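Local coordinates for tail spike protein gp49 (Pseudomonas phage LKA1, PDB 4RU4) that serves as the phage tailspike and acts as a lyase on the O-specific polysaccharide of Pseudomonas, degrading the host envelope during entry, at residues 89-94 against 209-214; 70-75 against 96-101; 432-437 against 464-469. All blocks are in the same frame, centred on the assembly; numbering follows the deposited sequence. Where two conformers were deposited one is given.

Contact 1. Residues 89-94 against 209-214; sequences LQIAGD and ASIQIV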
loop_
_atom_site.group_PDB
_atom_site.type_symbol
_atom_site.label_atom_id
_atom_site.label_comp_id
_atom_site.label_asym_id
_atom_site.label_seq_id
_atom_site.Cartn_x
_atom_site.Cartn_y
_atom_site.Cartn_z
ATOM N N LEU B 89 16.805 28.222 7.158
ATOM C CA LEU B 89 17.021 28.564 5.761
ATOM C C LEU B 89 15.674 28.452 5.092
ATOM O O LEU B 89 15.086 27.373 5.093
ATOM C CB LEU B 89 17.976 27.550 5.118
ATOM C CG LEU B 89 18.367 27.755 3.645
ATOM C CD1 LEU B 89 19.109 29.093 3.448
ATOM C CD2 LEU B 89 19.240 26.614 3.154
ATOM N N GLN B 90 15.176 29.559 4.542
ATOM C CA GLN B 90 13.873 29.566 3.880
ATOM C C GLN B 90 14.056 30.124 2.491
ATOM O O GLN B 90 14.385 31.305 2.335
ATOM C CB GLN B 90 12.893 30.443 4.654
ATOM C CG GLN B 90 12.641 29.944 6.055
ATOM C CD GLN B 90 11.812 30.936 6.827
ATOM O OE1 GLN B 90 12.321 31.964 7.264
ATOM N NE2 GLN B 90 10.530 30.656 6.965
ATOM N N ILE B 91 13.882 29.268 1.485
ATOM C CA ILE B 91 14.098 29.674 0.096
ATOM C C ILE B 91 13.008 29.063 -0.756
ATOM O O ILE B 91 12.789 27.848 -0.698
ATOM C CB ILE B 91 15.463 29.166 -0.431
ATOM C CG1 ILE B 91 16.602 29.944 0.201
ATOM C CG2 ILE B 91 15.529 29.244 -1.987
ATOM C CD1 ILE B 91 17.895 29.207 0.114
ATOM N N ALA B 92 12.305 29.900 -1.514
ATOM C CA ALA B 92 11.285 29.426 -2.439
ATOM C C ALA B 92 11.417 30.160 -3.778
ATOM O O ALA B 92 11.641 31.372 -3.793
ATOM C CB ALA B 92 9.887 29.637 -1.845
ATOM N N GLY B 93 11.287 29.432 -4.887
ATOM C CA GLY B 93 11.443 30.022 -6.209
ATOM C C GLY B 93 10.168 29.895 -7.024
ATOM O O GLY B 93 9.102 29.623 -6.459
ATOM N N ASP B 94 10.277 30.075 -8.339
ATOM C CA ASP B 94 9.102 30.022 -9.210
ATOM C C ASP B 94 9.017 28.688 -9.917
ATOM O O ASP B 94 8.304 28.547 -10.914
ATOM C CB ASP B 94 9.169 31.128 -10.266
ATOM C CG ASP B 94 8.924 32.497 -9.686
ATOM O OD1 ASP B 94 8.297 32.585 -8.613
ATOM O OD2 ASP B 94 9.373 33.491 -10.293
ATOM N N ALA B 209 11.951 25.162 -1.472
ATOM C CA ALA B 209 10.951 24.742 -2.447
ATOM C C ALA B 209 11.074 25.407 -3.804
ATOM O O ALA B 209 11.520 26.550 -3.906
ATOM C CB ALA B 209 9.536 24.945 -1.874
ATOM N N SER B 210 10.687 24.667 -4.837
ATOM C CA SER B 210 10.382 25.266 -6.132
ATOM C C SER B 210 11.558 26.004 -6.709
ATOM O O SER B 210 11.417 27.170 -7.128
ATOM C CB SER B 210 9.207 26.217 -5.963
ATOM O OG SER B 210 8.033 25.480 -5.683
ATOM N N ILE B 211 12.712 25.335 -6.703
ATOM C CA ILE B 211 13.931 25.851 -7.312
ATOM C C ILE B 211 14.601 24.683 -8.044
ATOM O O ILE B 211 14.231 23.511 -7.863
ATOM C CB ILE B 211 14.918 26.439 -6.273
ATOM C CG1 ILE B 211 15.311 25.372 -5.234
ATOM C CG2 ILE B 211 14.346 27.693 -5.594
ATOM C CD1 ILE B 211 16.609 25.653 -4.469
ATOM N N GLN B 212 15.555 25.016 -8.888
ATOM C CA GLN B 212 16.417 24.023 -9.515
ATOM C C GLN B 212 17.880 24.329 -9.182
ATOM O O GLN B 212 18.339 25.467 -9.318
ATOM C CB GLN B 212 16.197 23.982 -11.028
ATOM C CG GLN B 212 17.240 23.117 -11.779
ATOM C CD GLN B 212 16.860 22.802 -13.222
ATOM O OE1 GLN B 212 17.402 21.869 -13.802
ATOM N NE2 GLN B 212 15.940 23.586 -13.813
ATOM N N ILE B 213 18.588 23.321 -8.698
ATOM C CA ILE B 213 20.026 23.429 -8.481
ATOM C C ILE B 213 20.692 22.646 -9.607
ATOM O O ILE B 213 20.431 21.452 -9.760
ATOM C CB ILE B 213 20.398 22.815 -7.126
ATOM C CG1 ILE B 213 19.926 23.733 -6.009
ATOM C CG2 ILE B 213 21.934 22.554 -7.019
ATOM C CD1 ILE B 213 20.018 23.080 -4.665
ATOM N N VAL B 214 21.514 23.309 -10.428
ATOM C CA VAL B 214 22.324 22.562 -11.394
ATOM C C VAL B 214 23.726 22.548 -10.829
ATOM O O VAL B 214 24.500 23.499 -11.038
ATOM C CB VAL B 214 22.300 23.195 -12.775
ATOM C CG1 VAL B 214 23.136 22.357 -13.773
ATOM C CG2 VAL B 214 20.844 23.338 -13.247
#

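Contact 2. Residues 70-75 against 96-101; sequences VHIPSG and ATSIIR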
loop_
_atom_site.group_PDB
_atom_site.type_symbol
_atom_site.label_atom_id
_atom_site.label_comp_id
_atom_site.label_asym_id
_atom_site.label_seq_id
_atom_site.Cartn_x
_atom_site.Cartn_y
_atom_site.Cartn_z
ATOM N N VAL B 70 13.344 33.974 1.710
ATOM C CA VAL B 70 13.872 34.439 0.439
ATOM C C VAL B 70 13.045 33.885 -0.711
ATOM O O VAL B 70 12.808 32.681 -0.793
ATOM C CB VAL B 70 15.345 34.012 0.280
ATOM C CG1 VAL B 70 15.917 34.447 -1.080
ATOM C CG2 VAL B 70 16.165 34.603 1.437
ATOM N N HIS B 71 12.595 34.773 -1.589
ATOM C CA HIS B 71 11.942 34.350 -2.809
ATOM C C HIS B 71 12.888 34.569 -3.982
ATOM O O HIS B 71 13.419 35.661 -4.156
ATOM C CB HIS B 71 10.643 35.122 -3.064
ATOM C CG HIS B 71 10.019 34.772 -4.376
ATOM N ND1 HIS B 71 9.451 33.539 -4.621
ATOM C CD2 HIS B 71 9.932 35.463 -5.536
ATOM C CE1 HIS B 71 9.025 33.493 -5.872
ATOM N NE2 HIS B 71 9.303 34.649 -6.448
ATOM N N ILE B 72 13.098 33.525 -4.774
ATOM C CA ILE B 72 14.010 33.599 -5.909
ATOM C C ILE B 72 13.190 33.571 -7.191
ATOM O O ILE B 72 12.688 32.539 -7.578
ATOM C CB ILE B 72 14.996 32.403 -5.919
ATOM C CG1 ILE B 72 15.817 32.371 -4.630
ATOM C CG2 ILE B 72 15.923 32.461 -7.148
ATOM C CD1 ILE B 72 16.955 31.343 -4.652
ATOM N N PRO B 73 13.076 34.722 -7.865
ATOM C CA PRO B 73 12.392 34.838 -9.161
ATOM C C PRO B 73 13.113 34.001 -10.187
ATOM O O PRO B 73 14.307 33.792 -9.985
ATOM C CB PRO B 73 12.599 36.318 -9.525
ATOM C CG PRO B 73 12.828 36.991 -8.222
ATOM C CD PRO B 73 13.635 36.003 -7.418
ATOM N N SER B 74 12.432 33.573 -11.250
ATOM C CA SER B 74 13.070 32.979 -12.424
ATOM C C SER B 74 14.325 33.728 -12.787
ATOM O O SER B 74 14.326 34.952 -12.861
ATOM C CB SER B 74 12.148 33.014 -13.659
ATOM O OG SER B 74 11.190 31.988 -13.579
ATOM N N GLY B 75 15.386 32.976 -13.035
ATOM C CA GLY B 75 16.669 33.539 -13.393
ATOM C C GLY B 75 17.705 32.452 -13.188
ATOM O O GLY B 75 17.382 31.362 -12.695
ATOM N N ALA B 96 11.215 25.335 -11.706
ATOM C CA ALA B 96 12.465 24.852 -12.278
ATOM C C ALA B 96 13.222 25.949 -13.011
ATOM O O ALA B 96 14.380 25.758 -13.364
ATOM C CB ALA B 96 12.190 23.667 -13.232
ATOM N N THR B 97 12.569 27.095 -13.248
ATOM C CA THR B 97 13.248 28.222 -13.914
ATOM C C THR B 97 14.000 29.106 -12.923
ATOM O O THR B 97 14.701 30.032 -13.329
ATOM C CB THR B 97 12.271 29.107 -14.716
ATOM O OG1 THR B 97 11.156 29.424 -13.887
ATOM C CG2 THR B 97 11.777 28.376 -15.967
ATOM N N SER B 98 13.845 28.829 -11.630
ATOM C CA SER B 98 14.615 29.520 -10.601
ATOM C C SER B 98 15.859 28.678 -10.342
ATOM O O SER B 98 15.842 27.737 -9.516
ATOM C CB SER B 98 13.795 29.695 -9.318
ATOM O OG SER B 98 12.707 30.598 -9.493
ATOM N N ILE B 99 16.922 28.988 -11.074
ATOM C CA ILE B 99 18.107 28.136 -11.130
ATOM C C ILE B 99 19.280 28.692 -10.354
ATOM O O ILE B 99 19.671 29.857 -10.541
ATOM C CB ILE B 99 18.533 27.935 -12.592
ATOM C CG1 ILE B 99 17.479 27.108 -13.325
ATOM C CG2 ILE B 99 19.921 27.287 -12.706
ATOM C CD1 ILE B 99 17.517 27.292 -14.840
ATOM N N ILE B 100 19.842 27.859 -9.477
ATOM C CA ILE B 100 21.089 28.189 -8.786
ATOM C C ILE B 100 22.197 27.300 -9.370
ATOM O O ILE B 100 22.088 26.072 -9.364
ATOM C CB ILE B 100 20.984 27.948 -7.262
ATOM C CG1 ILE B 100 19.902 28.824 -6.637
ATOM C CG2 ILE B 100 22.323 28.181 -6.587
ATOM C CD1 ILE B 100 19.527 28.395 -5.193
ATOM N N ARG B 101 23.252 27.921 -9.880
ATOM C CA ARG B 101 24.214 27.216 -10.732
ATOM C C ARG B 101 25.644 27.524 -10.324
ATOM O O ARG B 101 26.162 28.596 -10.639
ATOM C CB ARG B 101 24.019 27.621 -12.214
ATOM C CG ARG B 101 24.826 26.763 -13.206
ATOM C CD ARG B 101 24.832 27.364 -14.626
ATOM N NE ARG B 101 23.462 27.491 -15.124
ATOM C CZ ARG B 101 22.792 26.509 -15.721
ATOM N NH1 ARG B 101 23.353 25.319 -15.905
ATOM N NH2 ARG B 101 21.552 26.703 -16.129
#

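Contact 3. Residues 432-437 against 464-469; sequences PSLSTS and GSLGKV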
loop_
_atom_site.group_PDB
_atom_site.type_symbol
_atom_site.label_atom_id
_atom_site.label_comp_id
_atom_site.label_asym_id
_atom_site.label_seq_id
_atom_site.Cartn_x
_atom_site.Cartn_y
_atom_site.Cartn_z
ATOM N N PRO B 432 12.536 -15.496 -16.410
ATOM C CA PRO B 432 12.472 -16.445 -17.528
ATOM C C PRO B 432 13.800 -17.077 -17.874
ATOM O O PRO B 432 13.818 -18.072 -18.616
ATOM C CB PRO B 432 12.061 -15.571 -18.724
ATOM C CG PRO B 432 11.575 -14.263 -18.127
ATOM C CD PRO B 432 12.316 -14.101 -16.839
ATOM N N SER B 433 14.902 -16.503 -17.395
ATOM C CA SER B 433 16.209 -16.929 -17.907
ATOM C C SER B 433 17.103 -17.571 -16.861
ATOM O O SER B 433 18.323 -17.463 -16.933
ATOM C CB SER B 433 16.940 -15.765 -18.598
ATOM O OG SER B 433 16.089 -15.180 -19.577
ATOM N N LEU B 434 16.498 -18.261 -15.899
ATOM C CA LEU B 434 17.282 -19.025 -14.922
ATOM C C LEU B 434 17.658 -20.396 -15.497
ATOM O O LEU B 434 17.140 -20.796 -16.551
ATOM C CB LEU B 434 16.489 -19.212 -13.614
ATOM C CG LEU B 434 15.954 -17.962 -12.904
ATOM C CD1 LEU B 434 15.215 -18.387 -11.610
ATOM C CD2 LEU B 434 17.081 -16.936 -12.599
ATOM N N SER B 435 18.549 -21.118 -14.811
ATOM C CA SER B 435 18.888 -22.497 -15.225
ATOM C C SER B 435 18.339 -23.515 -14.230
ATOM O O SER B 435 17.750 -23.149 -13.199
ATOM C CB SER B 435 20.398 -22.694 -15.355
ATOM O OG SER B 435 20.981 -22.929 -14.086
ATOM N N THR B 436 18.554 -24.800 -14.529
ATOM C CA THR B 436 18.148 -25.851 -13.617
ATOM C C THR B 436 19.032 -25.897 -12.389
ATOM O O THR B 436 18.817 -26.732 -11.519
ATOM C CB THR B 436 18.169 -27.231 -14.300
ATOM O OG1 THR B 436 19.471 -27.459 -14.837
ATOM C CG2 THR B 436 17.156 -27.260 -15.435
ATOM N N SER B 437 20.057 -25.040 -12.339
ATOM C CA SER B 437 20.887 -24.905 -11.124
ATOM C C SER B 437 20.508 -23.674 -10.263
ATOM O O SER B 437 20.976 -23.528 -9.143
ATOM C CB SER B 437 22.389 -24.877 -11.463
ATOM O OG SER B 437 22.811 -26.069 -12.119
ATOM N N GLY B 464 11.142 -20.133 -16.700
ATOM C CA GLY B 464 11.410 -21.202 -17.644
ATOM C C GLY B 464 11.991 -22.353 -16.834
ATOM O O GLY B 464 11.248 -23.142 -16.258
ATOM N N SER B 465 13.317 -22.439 -16.761
ATOM C CA SER B 465 13.950 -23.433 -15.893
ATOM C C SER B 465 14.121 -22.883 -14.474
ATOM O O SER B 465 14.146 -21.659 -14.254
ATOM C CB SER B 465 15.307 -23.854 -16.454
ATOM O OG SER B 465 15.138 -24.372 -17.750
ATOM N N LEU B 466 14.244 -23.802 -13.520
ATOM C CA LEU B 466 14.524 -23.471 -12.136
ATOM C C LEU B 466 15.138 -24.715 -11.521
ATOM O O LEU B 466 14.789 -25.832 -11.905
ATOM C CB LEU B 466 13.237 -23.096 -11.385
ATOM C CG LEU B 466 13.356 -22.707 -9.917
ATOM C CD1 LEU B 466 14.263 -21.460 -9.742
ATOM C CD2 LEU B 466 11.937 -22.455 -9.339
ATOM N N GLY B 467 16.068 -24.513 -10.589
ATOM C CA GLY B 467 16.602 -25.602 -9.799
ATOM C C GLY B 467 15.862 -25.791 -8.484
ATOM O O GLY B 467 15.348 -26.882 -8.194
ATOM N N LYS B 468 15.789 -24.731 -7.679
ATOM C CA LYS B 468 15.317 -24.880 -6.289
ATOM C C LYS B 468 14.575 -23.642 -5.843
ATOM O O LYS B 468 14.828 -22.559 -6.375
ATOM C CB LYS B 468 16.496 -25.054 -5.314
ATOM C CG LYS B 468 17.665 -25.855 -5.859
ATOM C CD LYS B 468 18.696 -26.156 -4.775
ATOM C CE LYS B 468 19.896 -26.925 -5.359
ATOM N NZ LYS B 468 20.977 -27.147 -4.353
ATOM N N VAL B 469 13.703 -23.798 -4.839
ATOM C CA VAL B 469 13.094 -22.636 -4.193
ATOM C C VAL B 469 14.118 -22.087 -3.204
ATOM O O VAL B 469 14.585 -20.966 -3.374
ATOM C CB VAL B 469 11.741 -22.967 -3.498
ATOM C CG1 VAL B 469 11.120 -21.714 -2.849
ATOM C CG2 VAL B 469 10.762 -23.591 -4.501
HETATM O O HOH W 1 15.038 -20.527 -18.278
HETATM O O HOH W 2 13.834 -19.454 -15.683
#

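Contact 1. Residues 89-94 against 209-214
Chi1 of -72° sets Ile-91 CG2 anti to the backbone N; in Ile-211 chi1 of 59° wedges CG1 between N and the carbonyl carbon and swings CG2 back beside N, and the two gamma methyls meet. The two side chains cross at about a right angle, with Ile-91 CG2 4.1 Å from Ile-211 CG2. The same Ile-211 methyl comes over the opposing backbone, 3.6 Å from Gly-93 N. Beside this apolar patch the main chains pair in parallel. Ala-209 N donates to Ile-91 O at 2.9 Å, with the C=O...N angle at 161°, and Gly-93 N donates to Ala-209 O at 3.1 Å from a tilted position. Ala-92 is thus straddled by both bonds, and its CA adds a CH...O contact of 3.2 Å to Ala-209 O. Ser-210, in a left-handed backbone conformation, bends the chain here; its O comes within 3.0 Å of Gly-93 CA, and its OG bonds Asp-235 on the next coil. The isoleucines point to a core completed by Ile-72, Ile-100 and Leu-112, whereas Ala-92 and Ala-209 share the other face. Parallel strand, sharp corner and inward-packed aliphatic side chains, repeated coil upon coil, are characteristic of the parallel beta-helix of pectin lyase-like proteins.

Contact 2. Residues 70-75 against 96-101
Ser-98 and Ile-72 are joined by a side-chain-to-backbone bond at the bend where each chain changes direction. From its CA, Ser-98 sends out CB, which lies 3.5 Å from Ile-72 O and 4.1 Å from Ile-72 CG2. Beyond CB, OG sits beside its own backbone N (chi1 -68°) and donates to Ile-72 O at 2.7 Å. The hydroxyl approaches that oxygen well off the carbonyl plane, tilted by 31°. At this tip OG also pairs with Asp-94 N, so the one hydroxyl links the corners that follow strands 70-72 and 89-93 on successive coils. Next to it Ser-74 OG and Thr-97 OG1 form a short hydrogen bond of 2.6 Å, and Gln-90 of a neighbouring subunit bonds the same threonine oxygen. Past Ser-74 the backbones engage as parallel strands. Gly-75 N donates to Thr-97 O at 3.0 Å, and Ile-99 N returns the bond to Gly-75 O at 2.9 Å, nearly in line with the carbonyl (C=O...N 169°), so that Gly-75 grips the chain on both sides of Ser-98. Deeper in, the delta methyls of Ile-72 and Ile-100 meet at 3.9 Å, CD1 to CD1, their side chains crossing at about a right angle. Leu-60 of helix 55-65 and Tyr-77 of strand 75-79 also cover Ile-72, and Ile-79 packs on Ile-100; strand 212-214 of the next coil pairs in parallel with strand 98-107, and Gln-212 and Val-214 touch Ile-99.

Contact 3. Residues 432-437 against 464-469
Leu-434 and Leu-466 form the tight side of this contact: they run side by side and point the same way, with Leu-434 CD1 3.7 Å from Leu-466 CD1. Leu-466 reaches this position with CG anti to its backbone N (chi1 -179°). Leu-440 touches both leucines, while Leu-434 CB rests 3.4 Å from Ser-465 O. Further along, the backbones press together, Thr-436 O lying 3.0 Å from Gly-467 CA. No direct hydrogen bond spans the two segments; at the outer end, by Pro-432 and Gly-464, two waters fill that role. One accepts from Ser-465 N at 3.0 Å, lies 2.7 Å from Leu-434 O and also bonds Pro-432 O. The second accepts from both Leu-434 N and Gly-464 N, and sits 2.6 Å from Ser-465 O. On the solvent side, the side chain of Thr-436 meets Ser-465 CB through its methyl CG2, at 4.0 Å, and Ser-435 OG takes the N-H of Ser-437 in an ST turn. Such stacked turns between successive coils belong to the parallel beta-helix, and here Leu-434 packs on Asp-394, a ligand of the bound calcium.

Contacts 1 and 2 are intertwined: their segments alternate along the chain, their centres lie 6 Å apart, and they touch, with Ala-92 O probably accepting from Ile-72 N and Gln-212 NE2 probably bonding Ala-96 O. Strands 70-72 and 89-93, and likewise 98-107 and 212-214, are parallel neighbours, so together the two contacts stack three successive turns near the N-terminal end of the beta-helix, where other subunits also reach them. Contact 3 comes much later in sequence, about 50 Å from contact 1 and 53 Å from contact 2 between centres. Beside a calcium site, it joins a loop to the chain leading into strand 468-474, through leucine packing and waters rather than paired strands.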